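Lipolytic enzyme, G-D-S-L family (Bacteroides thetaiotaomicron, PDB 7BR2) metabolises the drug diltiazem in the gut, as a serine esterase of the SGNH (GDSL) hydrolase family. Local coordinates at residues R21-G26 against K78-L83; D62-M67 against V85-N90; Y95-D100 against K153-T158; N233-A238 against L304-G309; A269-L274 against Q347-I352. All blocks are in the same frame, centred on the assembly; numbering follows the deposited sequence.

Contact 1. Residues R21-G26 against K78-L83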
# COMPACT_ATOMS: atom_id res chain seq x y z
N ARG A 21 2.19 -4.65 14.73
CA ARG A 21 1.49 -3.38 14.60
C ARG A 21 2.42 -2.47 13.80
O ARG A 21 3.38 -1.91 14.34
CB ARG A 21 1.16 -2.81 15.98
CG ARG A 21 0.30 -3.75 16.84
CD ARG A 21 0.24 -3.31 18.29
NE ARG A 21 -0.43 -2.01 18.47
CZ ARG A 21 -1.75 -1.82 18.39
NH1 ARG A 21 -2.58 -2.83 18.12
NH2 ARG A 21 -2.25 -0.61 18.58
N ALA A 22 2.18 -2.39 12.49
CA ALA A 22 3.05 -1.66 11.57
C ALA A 22 2.46 -0.27 11.33
O ALA A 22 1.42 -0.14 10.68
CB ALA A 22 3.19 -2.43 10.26
N VAL A 23 3.14 0.77 11.82
CA VAL A 23 2.69 2.15 11.66
C VAL A 23 3.52 2.81 10.58
O VAL A 23 4.76 2.79 10.64
CB VAL A 23 2.80 2.93 12.98
CG1 VAL A 23 2.33 4.37 12.77
CG2 VAL A 23 2.00 2.24 14.10
N PHE A 24 2.85 3.42 9.59
CA PHE A 24 3.50 4.13 8.49
C PHE A 24 3.41 5.63 8.74
O PHE A 24 2.38 6.25 8.47
CB PHE A 24 2.84 3.78 7.16
CG PHE A 24 3.16 2.40 6.68
CD1 PHE A 24 2.40 1.31 7.09
CD2 PHE A 24 4.22 2.18 5.80
CE1 PHE A 24 2.69 0.02 6.65
CE2 PHE A 24 4.51 0.91 5.35
CZ PHE A 24 3.75 -0.18 5.78
N LEU A 25 4.49 6.21 9.25
CA LEU A 25 4.52 7.63 9.55
C LEU A 25 4.87 8.44 8.30
O LEU A 25 5.88 8.16 7.64
CB LEU A 25 5.52 7.89 10.68
CG LEU A 25 6.03 9.32 10.90
CD1 LEU A 25 4.88 10.25 11.22
CD2 LEU A 25 7.02 9.30 12.04
N GLY A 26 4.06 9.44 7.98
CA GLY A 26 4.36 10.16 6.75
C GLY A 26 3.61 11.46 6.62
O GLY A 26 3.04 11.98 7.58
N LYS A 78 0.26 4.51 19.41
CA LYS A 78 -0.26 3.32 18.75
C LYS A 78 0.56 2.08 19.06
O LYS A 78 0.23 0.99 18.57
CB LYS A 78 -0.34 3.56 17.24
CG LYS A 78 -1.42 4.55 16.80
CD LYS A 78 -1.24 5.02 15.36
CE LYS A 78 -2.41 5.88 14.89
NZ LYS A 78 -2.68 7.09 15.75
N ASN A 79 1.63 2.22 19.84
CA ASN A 79 2.50 1.12 20.21
C ASN A 79 2.94 0.29 19.01
O ASN A 79 2.58 -0.88 18.87
CB ASN A 79 1.82 0.21 21.25
CG ASN A 79 1.67 0.89 22.61
OD1 ASN A 79 2.38 1.85 22.96
ND2 ASN A 79 0.72 0.39 23.40
N PRO A 80 3.66 0.90 18.06
CA PRO A 80 4.14 0.13 16.92
C PRO A 80 5.15 -0.92 17.37
O PRO A 80 5.95 -0.69 18.29
CB PRO A 80 4.80 1.19 16.03
CG PRO A 80 5.25 2.24 16.98
CD PRO A 80 4.16 2.29 18.03
N THR A 81 5.06 -2.10 16.74
CA THR A 81 6.13 -3.08 16.75
C THR A 81 7.09 -2.86 15.59
O THR A 81 8.28 -3.16 15.70
CB THR A 81 5.57 -4.51 16.71
OG1 THR A 81 4.87 -4.74 15.48
CG2 THR A 81 4.65 -4.81 17.89
N VAL A 82 6.59 -2.30 14.49
CA VAL A 82 7.38 -1.91 13.33
C VAL A 82 6.93 -0.51 12.91
O VAL A 82 5.74 -0.30 12.66
CB VAL A 82 7.23 -2.90 12.16
CG1 VAL A 82 8.25 -2.59 11.08
CG2 VAL A 82 7.40 -4.34 12.64
N LEU A 83 7.88 0.41 12.79
CA LEU A 83 7.60 1.81 12.47
C LEU A 83 8.33 2.18 11.19
O LEU A 83 9.56 2.09 11.13
CB LEU A 83 8.02 2.74 13.61
CG LEU A 83 7.90 4.26 13.39
CD1 LEU A 83 6.47 4.67 13.18
CD2 LEU A 83 8.50 5.04 14.55
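Arg21 and Val82 open the parallel pairing of strands 21-26 and 82-85, in which Ala22 bridges Val82 and Val23 bridges Leu83. Arg21 O takes two backbone donors, Thr81 N at 2.9 Å and Val82 N at 3.2 Å. Two residues on from Arg21, Val23 N donates to Val82 O at 2.9 Å. Side-chain polar bonds cluster at the strand start. Arg21 N donates nearly straight to Thr81 OG1 (2.8 Å), which is also bonded to Asp20. The Arg21 chain bends at chi3 (65°), turning NE and NH2 side-on to Lys78 O; NH2 lies 3.0 Å from that oxygen, and both bonds run close to the guanidinium plane. A weak NE bond to Asn79 O adds to this grip on the turn. Strand 21-26 has strand 53-58 along its other edge, the 2-1-3 order of the parallel α/β sheet of SGNH hydrolases, and helix 64-75 lies in the crossover from strand 53-58 to strand 82-85. Apolar packing occupies the sheet face carrying Val23 and Leu83. Val23 CG2 meets Pro80 CB at 3.6 Å, while Leu83 CD1 reaches Val23 CB (4.1 Å) and Leu25 CB (4.2 Å). Helix 64-75 packs on this face through Ile75, which touches both Leu25 and Leu83.

Contact 2. Residues D62-M67 against V85-N90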
# COMPACT_ATOMS: atom_id res chain seq x y z
N ASP A 62 2.88 17.69 6.67
CA ASP A 62 3.92 17.52 7.68
C ASP A 62 5.33 17.58 7.09
O ASP A 62 5.60 17.07 6.01
CB ASP A 62 3.77 16.18 8.42
CG ASP A 62 2.77 16.24 9.58
OD1 ASP A 62 1.98 17.21 9.65
OD2 ASP A 62 2.82 15.34 10.45
N THR A 63 6.23 18.15 7.88
CA THR A 63 7.67 17.99 7.69
C THR A 63 8.18 17.13 8.82
O THR A 63 7.41 16.67 9.67
CB THR A 63 8.40 19.34 7.68
OG1 THR A 63 8.18 19.99 8.93
CG2 THR A 63 7.85 20.23 6.58
N ALA A 64 9.50 16.94 8.87
CA ALA A 64 10.07 16.20 9.98
C ALA A 64 9.80 16.90 11.30
O ALA A 64 9.68 16.24 12.35
CB ALA A 64 11.57 16.01 9.77
N TYR A 65 9.64 18.23 11.27
CA TYR A 65 9.32 18.99 12.47
C TYR A 65 7.95 18.59 13.03
O TYR A 65 7.81 18.34 14.24
CB TYR A 65 9.37 20.49 12.16
CG TYR A 65 8.74 21.37 13.23
CD1 TYR A 65 9.47 21.77 14.34
CD2 TYR A 65 7.41 21.77 13.13
CE1 TYR A 65 8.88 22.56 15.33
CE2 TYR A 65 6.81 22.56 14.11
CZ TYR A 65 7.55 22.95 15.21
OH TYR A 65 6.95 23.73 16.18
N ASP A 66 6.93 18.47 12.17
CA ASP A 66 5.58 18.13 12.62
C ASP A 66 5.48 16.67 13.07
O ASP A 66 4.84 16.36 14.10
CB ASP A 66 4.58 18.40 11.51
CG ASP A 66 4.70 19.80 10.95
OD1 ASP A 66 4.39 20.75 11.70
OD2 ASP A 66 5.08 19.95 9.77
N MET A 67 6.06 15.77 12.29
CA MET A 67 6.13 14.37 12.67
C MET A 67 6.77 14.19 14.04
O MET A 67 6.27 13.43 14.89
CB MET A 67 6.90 13.63 11.58
CG MET A 67 6.16 13.62 10.25
SD MET A 67 7.10 12.76 8.96
CE MET A 67 6.36 13.36 7.45
N VAL A 85 9.18 5.20 8.50
CA VAL A 85 9.34 6.65 8.58
C VAL A 85 9.69 7.18 7.19
O VAL A 85 10.69 6.77 6.60
CB VAL A 85 10.42 7.04 9.61
CG1 VAL A 85 10.57 8.55 9.71
CG2 VAL A 85 10.13 6.42 10.98
N THR A 86 8.84 8.06 6.65
CA THR A 86 9.05 8.69 5.35
C THR A 86 8.70 10.17 5.43
O THR A 86 7.73 10.55 6.09
CB THR A 86 8.23 8.01 4.25
OG1 THR A 86 8.60 8.55 2.98
CG2 THR A 86 6.72 8.21 4.47
N PHE A 87 9.50 11.00 4.77
CA PHE A 87 9.31 12.44 4.80
C PHE A 87 10.19 13.05 3.72
O PHE A 87 10.99 12.36 3.07
CB PHE A 87 9.65 13.05 6.17
CG PHE A 87 11.11 12.98 6.52
CD1 PHE A 87 11.70 11.77 6.84
CD2 PHE A 87 11.89 14.12 6.51
CE1 PHE A 87 13.04 11.70 7.15
CE2 PHE A 87 13.23 14.06 6.82
CZ PHE A 87 13.81 12.85 7.14
N GLY A 88 10.04 14.36 3.51
CA GLY A 88 10.90 15.09 2.60
C GLY A 88 10.17 15.82 1.50
O GLY A 88 10.69 16.80 0.97
N MET A 89 8.99 15.34 1.10
CA MET A 89 8.28 16.03 0.02
C MET A 89 7.97 17.47 0.40
O MET A 89 8.10 18.39 -0.43
CB MET A 89 7.01 15.27 -0.35
CG MET A 89 6.24 15.92 -1.51
SD MET A 89 7.11 16.01 -3.10
CE MET A 89 7.10 14.30 -3.63
N ASN A 90 7.57 17.71 1.65
CA ASN A 90 7.32 19.06 2.13
C ASN A 90 8.59 19.73 2.63
O ASN A 90 8.77 20.93 2.44
CB ASN A 90 6.26 19.03 3.24
CG ASN A 90 4.89 18.70 2.70
OD1 ASN A 90 4.43 19.31 1.73
ND2 ASN A 90 4.25 17.70 3.30
O HOH W 1 7.51 15.69 3.76
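The first turn of helix 64-75 runs beside the loop that leaves strand 82-85, bringing Thr63 CA within 5.7 Å of Asn90 CA and Ala64 CA within 6.4 Å of Phe87 CA. Asn90 ND2 donates to Asp62 O at 3.1 Å; the oxygen lies near the amide plane of Asn90, but the nitrogen sits 43° out of the Asp62 carbonyl plane. The same oxygen receives a longer bond from a water that accepts from Gly88 N and Asn90 N, each 2.9 Å from the water oxygen, so the loop backbone is also tied to the helix start through solvent. Asn90 OD1 is held by Tyr94. The run Gly88-Met89-Asn90-Asp91 matches the GxND block of SGNH hydrolases, whose asparagine lines the oxyanion hole in relatives; consistent with this, the Asn90 side chain lies near the probable Ser28-His207-Asp204 triad. The Thr63 and Asn90 side chains cross at about a right angle, Thr63 CG2 3.9 Å from Asn90 CB. Thr63 and Asp66 form a capping box in which Asp66 OD2 accepts from Thr63 N with its anti lone pair and from Thr63 OG1 above the carboxylate plane, while Thr63 OG1 takes a weak bond from Tyr65 N. Farther into the core, Phe87 CG stands between its backbone N and carbonyl carbon (chi1 68°), and Phe87 CD2 lies 3.8 Å from Ala64 CB. The extended Met67 chain brings CE to 3.5 Å from Phe87 CB, and the Phe87 ring meets Phe117 of helix 102-125 with nearly parallel planes.

Contact 3. Residues Y95-D100 against K153-T158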
# COMPACT_ATOMS: atom_id res chain seq x y z
N TYR A 95 8.26 26.42 -4.47
CA TYR A 95 8.31 27.45 -5.51
C TYR A 95 9.70 28.08 -5.63
O TYR A 95 10.14 28.42 -6.73
CB TYR A 95 7.25 28.51 -5.25
CG TYR A 95 5.84 28.06 -5.57
CD1 TYR A 95 5.06 27.43 -4.60
CD2 TYR A 95 5.29 28.25 -6.83
CE1 TYR A 95 3.76 27.01 -4.88
CE2 TYR A 95 3.99 27.84 -7.12
CZ TYR A 95 3.23 27.21 -6.14
OH TYR A 95 1.94 26.79 -6.43
N GLU A 96 10.40 28.25 -4.50
CA GLU A 96 11.70 28.92 -4.52
C GLU A 96 12.75 28.21 -5.37
O GLU A 96 13.80 28.81 -5.64
CB GLU A 96 12.25 29.07 -3.10
CG GLU A 96 11.54 30.05 -2.20
CD GLU A 96 10.32 29.46 -1.51
OE1 GLU A 96 9.74 28.47 -2.03
OE2 GLU A 96 9.97 29.96 -0.41
N TYR A 97 12.52 26.97 -5.79
CA TYR A 97 13.50 26.32 -6.65
C TYR A 97 13.57 26.98 -8.02
O TYR A 97 14.58 26.83 -8.71
CB TYR A 97 13.20 24.83 -6.82
CG TYR A 97 13.65 24.00 -5.65
CD1 TYR A 97 15.00 23.74 -5.44
CD2 TYR A 97 12.73 23.48 -4.74
CE1 TYR A 97 15.44 22.99 -4.36
CE2 TYR A 97 13.16 22.73 -3.65
CZ TYR A 97 14.51 22.49 -3.46
OH TYR A 97 14.95 21.75 -2.38
N ASN A 98 12.52 27.70 -8.41
CA ASN A 98 12.51 28.40 -9.68
C ASN A 98 12.82 29.88 -9.51
O ASN A 98 12.65 30.67 -10.45
CB ASN A 98 11.16 28.21 -10.37
CG ASN A 98 10.90 26.75 -10.74
OD1 ASN A 98 11.82 25.95 -10.90
ND2 ASN A 98 9.63 26.39 -10.84
N GLY A 99 13.28 30.28 -8.32
CA GLY A 99 13.63 31.65 -8.03
C GLY A 99 15.13 31.88 -8.15
O GLY A 99 15.88 31.07 -8.69
N ASP A 100 15.56 33.00 -7.59
CA ASP A 100 16.92 33.47 -7.82
C ASP A 100 17.95 32.68 -7.01
O ASP A 100 19.09 32.52 -7.46
CB ASP A 100 17.01 34.94 -7.44
CG ASP A 100 16.13 35.79 -8.33
OD1 ASP A 100 16.52 36.10 -9.47
OD2 ASP A 100 15.01 36.11 -7.87
N LYS A 153 12.31 22.97 -10.30
CA LYS A 153 13.52 22.37 -10.85
C LYS A 153 14.46 21.89 -9.74
O LYS A 153 14.80 22.64 -8.82
CB LYS A 153 14.24 23.38 -11.76
CG LYS A 153 13.54 23.61 -13.09
CD LYS A 153 14.31 24.54 -14.02
CE LYS A 153 13.87 25.99 -13.95
NZ LYS A 153 14.48 26.75 -12.84
N LYS A 154 14.89 20.63 -9.87
CA LYS A 154 15.86 19.99 -8.99
C LYS A 154 15.35 19.75 -7.57
O LYS A 154 16.14 19.46 -6.66
CB LYS A 154 17.19 20.75 -8.99
CG LYS A 154 17.85 20.72 -10.37
CD LYS A 154 18.20 19.26 -10.66
CE LYS A 154 18.91 19.03 -11.97
NZ LYS A 154 19.14 17.57 -12.18
N LYS A 155 14.03 19.82 -7.37
CA LYS A 155 13.45 19.57 -6.05
C LYS A 155 13.69 18.12 -5.61
O LYS A 155 14.03 17.85 -4.44
CB LYS A 155 11.97 19.94 -6.10
CG LYS A 155 11.07 19.29 -5.07
CD LYS A 155 9.65 19.83 -5.16
CE LYS A 155 8.70 19.13 -4.19
NZ LYS A 155 9.03 19.38 -2.77
N ASN A 156 13.58 17.18 -6.55
CA ASN A 156 13.82 15.79 -6.17
C ASN A 156 15.27 15.53 -5.77
O ASN A 156 15.53 14.53 -5.10
CB ASN A 156 13.43 14.83 -7.29
CG ASN A 156 13.23 13.44 -6.77
OD1 ASN A 156 12.45 13.23 -5.84
ND2 ASN A 156 13.96 12.48 -7.32
N GLU A 157 16.21 16.41 -6.14
CA GLU A 157 17.59 16.21 -5.70
C GLU A 157 17.75 16.51 -4.21
O GLU A 157 18.47 15.80 -3.50
CB GLU A 157 18.54 17.07 -6.54
CG GLU A 157 18.36 16.88 -8.05
CD GLU A 157 18.37 15.41 -8.50
OE1 GLU A 157 19.23 14.64 -8.03
OE2 GLU A 157 17.51 15.03 -9.33
N THR A 158 17.08 17.56 -3.72
CA THR A 158 17.04 17.79 -2.28
C THR A 158 16.33 16.63 -1.57
O THR A 158 16.78 16.17 -0.50
CB THR A 158 16.34 19.12 -1.99
OG1 THR A 158 17.07 20.18 -2.61
CG2 THR A 158 16.24 19.39 -0.48
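Tyr97 reaches from its short 3-10 segment across the first turn of helix 155-173, and its OH lies 2.6 Å from Thr158 OG1 in a short hydroxyl-hydroxyl hydrogen bond, with OG1 near the ring plane. Lys155 lies over one face of the ring: its CA sits 4.0 Å from the ring centroid, 12° off the normal, in a CH-pi contact, and its CB is 3.9 Å from Tyr97 CD2. At the base of the same side chain, Tyr97 CB rests 3.4 Å from Lys153 O. Asn98 OD1 accepts from Lys153 N at 3.1 Å in a nearly straight bond (173°). Lys153, bent at chi3 and chi4, curls back so that NZ adds a weak bond to that oxygen. The contact thus fastens the loop between strand 82-85 and helix 102-125 to the start of helix 155-173 in the SGNH hydrolase domain, where Lys154 takes the N-cap position. Farther out, Tyr97 OH is also bonded to Ser92 O, and Phe105 meets the Tyr97 ring edge-to-face. Asn98 ND2 is held by Val151 O. The Lys155 chain runs on to NZ, bonded to Ser92 OG, Met89 O and Gly93 O and in a cation-pi contact with Tyr94.

Contact 4. Residues N233-A238 against L304-G309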
# COMPACT_ATOMS: atom_id res chain seq x y z
N ASN A 233 0.96 -22.85 -7.28
CA ASN A 233 1.53 -23.38 -8.53
C ASN A 233 1.15 -24.85 -8.60
O ASN A 233 1.71 -25.68 -7.88
CB ASN A 233 3.04 -23.18 -8.56
CG ASN A 233 3.62 -23.24 -9.97
OD1 ASN A 233 2.98 -23.72 -10.90
ND2 ASN A 233 4.86 -22.77 -10.13
N MET A 234 0.16 -25.17 -9.42
CA MET A 234 -0.29 -26.55 -9.55
C MET A 234 -0.09 -27.03 -10.98
O MET A 234 -0.35 -26.29 -11.95
CB MET A 234 -1.76 -26.71 -9.13
CG MET A 234 -2.72 -26.07 -10.10
SD MET A 234 -4.27 -25.63 -9.33
CE MET A 234 -4.10 -23.85 -9.31
N GLU A 235 0.36 -28.27 -11.10
CA GLU A 235 0.55 -28.93 -12.38
C GLU A 235 -0.06 -30.31 -12.29
O GLU A 235 0.36 -31.12 -11.45
CB GLU A 235 2.03 -29.05 -12.76
CG GLU A 235 2.25 -29.51 -14.20
CD GLU A 235 3.72 -29.72 -14.54
OE1 GLU A 235 4.59 -28.99 -14.01
OE2 GLU A 235 4.00 -30.62 -15.35
N ILE A 236 -1.07 -30.57 -13.13
CA ILE A 236 -1.77 -31.84 -13.23
C ILE A 236 -1.48 -32.47 -14.59
O ILE A 236 -1.72 -31.84 -15.63
CB ILE A 236 -3.28 -31.66 -13.02
CG1 ILE A 236 -3.60 -31.27 -11.57
CG2 ILE A 236 -4.03 -32.91 -13.47
CD1 ILE A 236 -3.59 -29.79 -11.30
N ASN A 237 -1.01 -33.71 -14.58
CA ASN A 237 -0.90 -34.48 -15.80
C ASN A 237 -2.19 -35.27 -16.01
O ASN A 237 -2.55 -36.12 -15.19
CB ASN A 237 0.33 -35.39 -15.77
CG ASN A 237 0.45 -36.26 -17.02
OD1 ASN A 237 -0.39 -37.13 -17.25
ND2 ASN A 237 1.43 -35.97 -17.86
N ALA A 238 -2.87 -34.99 -17.12
CA ALA A 238 -4.19 -35.58 -17.34
C ALA A 238 -4.13 -37.08 -17.57
O ALA A 238 -5.02 -37.81 -17.12
CB ALA A 238 -4.88 -34.88 -18.52
N LEU A 304 -0.91 -20.12 -10.64
CA LEU A 304 -0.69 -20.78 -11.93
C LEU A 304 -1.39 -22.13 -11.98
O LEU A 304 -1.19 -22.98 -11.11
CB LEU A 304 0.80 -20.94 -12.20
CG LEU A 304 1.11 -21.24 -13.67
CD1 LEU A 304 0.84 -20.02 -14.58
CD2 LEU A 304 2.54 -21.73 -13.84
N LEU A 305 -2.21 -22.33 -13.01
CA LEU A 305 -2.80 -23.63 -13.29
C LEU A 305 -2.20 -24.21 -14.57
O LEU A 305 -2.37 -23.64 -15.66
CB LEU A 305 -4.32 -23.54 -13.40
CG LEU A 305 -4.99 -24.80 -13.96
CD1 LEU A 305 -4.78 -26.00 -13.05
CD2 LEU A 305 -6.48 -24.55 -14.19
N LYS A 306 -1.49 -25.33 -14.43
CA LYS A 306 -0.87 -26.02 -15.55
C LYS A 306 -1.44 -27.43 -15.62
O LYS A 306 -1.31 -28.20 -14.67
CB LYS A 306 0.66 -26.07 -15.39
CG LYS A 306 1.39 -26.42 -16.67
CD LYS A 306 2.88 -26.60 -16.47
CE LYS A 306 3.57 -25.26 -16.32
NZ LYS A 306 4.86 -25.43 -15.60
N VAL A 307 -2.02 -27.77 -16.77
CA VAL A 307 -2.59 -29.09 -17.00
C VAL A 307 -1.92 -29.59 -18.27
O VAL A 307 -2.28 -29.18 -19.38
CB VAL A 307 -4.11 -29.05 -17.16
CG1 VAL A 307 -4.67 -30.47 -17.28
CG2 VAL A 307 -4.75 -28.28 -16.02
N THR A 308 -0.95 -30.47 -18.12
CA THR A 308 -0.29 -31.09 -19.27
C THR A 308 -0.94 -32.45 -19.46
O THR A 308 -0.82 -33.31 -18.59
CB THR A 308 1.21 -31.26 -19.04
OG1 THR A 308 1.40 -32.23 -18.01
CG2 THR A 308 1.84 -29.95 -18.60
N GLY A 309 -1.45 -32.69 -20.65
CA GLY A 309 -2.27 -33.85 -20.94
C GLY A 309 -2.98 -33.61 -22.24
O GLY A 309 -2.49 -32.83 -23.06
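Glu235 and Lys306 lie side by side on neighbouring parallel strands, the central pair of a four-stranded mixed sheet that has strands 242-247 and 335-336 at its edges. Both side chains start with CG anti to the backbone N and point the same way, so their aliphatic parts run together, with Glu235 CG 3.7 Å from Lys306 CD. The lysine bends at chi3, and its NZ ends 3.9 Å from Glu235 OE1, a long salt bridge on the partly exposed face. On that face Asn233 and Leu304 also run alongside each other, with Asn233 OD1 at 3.6 Å from Leu304 CD2. Asn237 and Thr308 instead cross at about a right angle. The buried face is apolar. Met234 CG, placed between its backbone N and carbonyl carbon (chi1 69°), comes to 3.6 Å from Leu305 CD1, and the two side chains meet at a slant; Ile236 CD1 touches the same methyl more loosely. Phe263 and Ile251 of the antiparallel sheet touch the side chains on this face, so the two sheets pack against each other here. Beneath the side chains, backbone bonds alternate between the strands: Met234 N to Leu304 O, Lys306 N to Met234 O, Ile236 N to Lys306 O at 2.8 Å, and a weak one from Thr308 N to Ile236 O. Past the strand ends Ala238 N donates to Thr308 O at 3.0 Å, and Ala238 CB rests 3.7 Å from Gly309 CA.

Contact 5. Residues A269-L274 against Q347-I352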
# COMPACT_ATOMS: atom_id res chain seq x y z
N ALA A 269 -3.59 -19.59 0.07
CA ALA A 269 -3.75 -18.16 -0.01
C ALA A 269 -4.74 -17.85 -1.13
O ALA A 269 -4.98 -18.68 -2.01
CB ALA A 269 -2.41 -17.45 -0.26
N LEU A 270 -5.30 -16.66 -1.08
CA LEU A 270 -6.18 -16.14 -2.10
C LEU A 270 -5.38 -15.29 -3.09
O LEU A 270 -4.26 -14.86 -2.78
CB LEU A 270 -7.30 -15.30 -1.47
CG LEU A 270 -8.28 -16.01 -0.53
CD1 LEU A 270 -9.27 -15.00 0.09
CD2 LEU A 270 -9.03 -17.12 -1.26
N PRO A 271 -5.90 -15.05 -4.30
CA PRO A 271 -5.23 -14.11 -5.21
C PRO A 271 -5.31 -12.69 -4.67
O PRO A 271 -6.17 -12.34 -3.86
CB PRO A 271 -6.02 -14.24 -6.52
CG PRO A 271 -7.37 -14.71 -6.10
CD PRO A 271 -7.14 -15.60 -4.89
N TYR A 272 -4.38 -11.86 -5.13
CA TYR A 272 -4.39 -10.46 -4.76
C TYR A 272 -5.45 -9.73 -5.57
O TYR A 272 -5.41 -9.79 -6.81
CB TYR A 272 -3.04 -9.80 -4.98
CG TYR A 272 -3.00 -8.43 -4.37
CD1 TYR A 272 -2.69 -8.26 -3.02
CD2 TYR A 272 -3.31 -7.30 -5.13
CE1 TYR A 272 -2.66 -7.00 -2.45
CE2 TYR A 272 -3.28 -6.03 -4.56
CZ TYR A 272 -2.97 -5.89 -3.22
OH TYR A 272 -2.93 -4.63 -2.66
N PRO A 273 -6.43 -9.09 -4.94
CA PRO A 273 -7.48 -8.40 -5.68
C PRO A 273 -7.11 -6.96 -5.99
O PRO A 273 -6.52 -6.25 -5.17
CB PRO A 273 -8.68 -8.50 -4.74
CG PRO A 273 -8.07 -8.51 -3.40
CD PRO A 273 -6.71 -9.16 -3.50
N LEU A 274 -7.46 -6.54 -7.20
CA LEU A 274 -7.12 -5.22 -7.72
C LEU A 274 -8.39 -4.43 -7.98
O LEU A 274 -9.28 -4.89 -8.71
CB LEU A 274 -6.28 -5.34 -9.00
CG LEU A 274 -4.91 -5.96 -8.76
CD1 LEU A 274 -4.23 -6.39 -10.06
CD2 LEU A 274 -4.00 -5.03 -7.96
N GLN A 347 -13.43 -13.62 -6.46
CA GLN A 347 -14.59 -12.94 -5.91
C GLN A 347 -14.48 -12.80 -4.38
O GLN A 347 -14.77 -11.73 -3.82
CB GLN A 347 -15.86 -13.70 -6.29
CG GLN A 347 -16.22 -13.64 -7.77
CD GLN A 347 -16.61 -12.24 -8.22
OE1 GLN A 347 -15.96 -11.63 -9.07
NE2 GLN A 347 -17.69 -11.72 -7.65
N GLN A 348 -14.01 -13.85 -3.71
CA GLN A 348 -13.74 -13.80 -2.27
C GLN A 348 -12.69 -12.74 -1.95
O GLN A 348 -12.85 -11.93 -1.02
CB GLN A 348 -13.29 -15.19 -1.82
CG GLN A 348 -12.92 -15.37 -0.35
CD GLN A 348 -12.48 -16.80 -0.06
OE1 GLN A 348 -12.46 -17.63 -0.97
NE2 GLN A 348 -12.11 -17.08 1.18
N ALA A 349 -11.61 -12.73 -2.73
CA ALA A 349 -10.57 -11.73 -2.51
C ALA A 349 -11.13 -10.32 -2.70
O ALA A 349 -10.78 -9.41 -1.95
CB ALA A 349 -9.39 -12.00 -3.44
N LEU A 350 -12.01 -10.13 -3.69
CA LEU A 350 -12.61 -8.83 -3.93
C LEU A 350 -13.48 -8.39 -2.75
O LEU A 350 -13.51 -7.21 -2.39
CB LEU A 350 -13.43 -8.86 -5.22
CG LEU A 350 -12.74 -8.82 -6.59
CD1 LEU A 350 -13.80 -8.98 -7.68
CD2 LEU A 350 -11.94 -7.53 -6.83
N THR A 351 -14.24 -9.34 -2.18
CA THR A 351 -14.99 -9.06 -0.96
C THR A 351 -14.08 -8.47 0.11
O THR A 351 -14.40 -7.43 0.72
CB THR A 351 -15.64 -10.34 -0.45
OG1 THR A 351 -16.38 -10.98 -1.51
CG2 THR A 351 -16.56 -10.02 0.72
N ILE A 352 -12.95 -9.12 0.34
CA ILE A 352 -11.97 -8.62 1.32
C ILE A 352 -11.46 -7.23 0.93
O ILE A 352 -11.28 -6.36 1.79
CB ILE A 352 -10.82 -9.63 1.46
CG1 ILE A 352 -11.34 -10.87 2.17
CG2 ILE A 352 -9.66 -9.01 2.24
CD1 ILE A 352 -10.61 -12.11 1.79
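Leu270 spreads both methyls over one face of the Gln348 amide, CD2 at 3.5 Å from Gln348 OE1 and CD1 at 3.7 Å from Gln348 CD. The Gln348 chain is fully extended, with CG opposite its backbone N (chi1 178°), and its amide is bonded at both ends: OE1 to Arg443, NE2 to the carbonyls of Ile437 and Lys439. The other flat group is the Tyr272 ring, which does not touch the helix segment; Pro273 CD lies over one face toward the rim, Leu274 CD2 at its edge, and Phe296 meets it edge-to-face. Residues 269-274, in the loop after strand 260-267, join helix 344-377 to helix 35-46 of the hydrolase part, through a backbone hydrogen bond of Leu270 with Thr45 and one from Tyr272 OH to Phe38 O. The rest is van der Waals packing, partly against carbonyl oxygens. Ala349 CB fits among the loop residues, 3.3 Å from Pro271 O and 3.7 Å from Pro273 CG. The Pro273 ring leans on the helix backbone, its CG 3.2 Å from Ala349 O, and its CB meets Leu350 CD2 at 4.0 Å. One turn beyond Gln348, Ile352 CD1 lies 3.6 Å from Leu270 CD1, and Ile352 also touches helix 417-437.

In the fold
Contacts 1, 2 and 5 are buried; contacts 3 and 4 are partly buried. Contacts 1, 2 and 3 follow the hydrolase fold outward. Contacts 1 and 2 share strand 82-85; contact 2 adds helix 64-75, which also packs on contact 1, and they touch where Leu25 O probably bonds Thr86 N. Contact 3 meets contact 2 through Met89 O and Lys155 NZ. Contacts 4 and 5 lie on the other side of the chain's centre from contacts 2 and 3, their centres about 22 Å apart. Strand bonding carries contacts 1 and 4, side-chain and water-mediated bonds with packing carry contact 2, a tyrosine ring in CH-pi contact plus side-chain hydrogen bonds carry contact 3, and largely apolar packing carries contact 5.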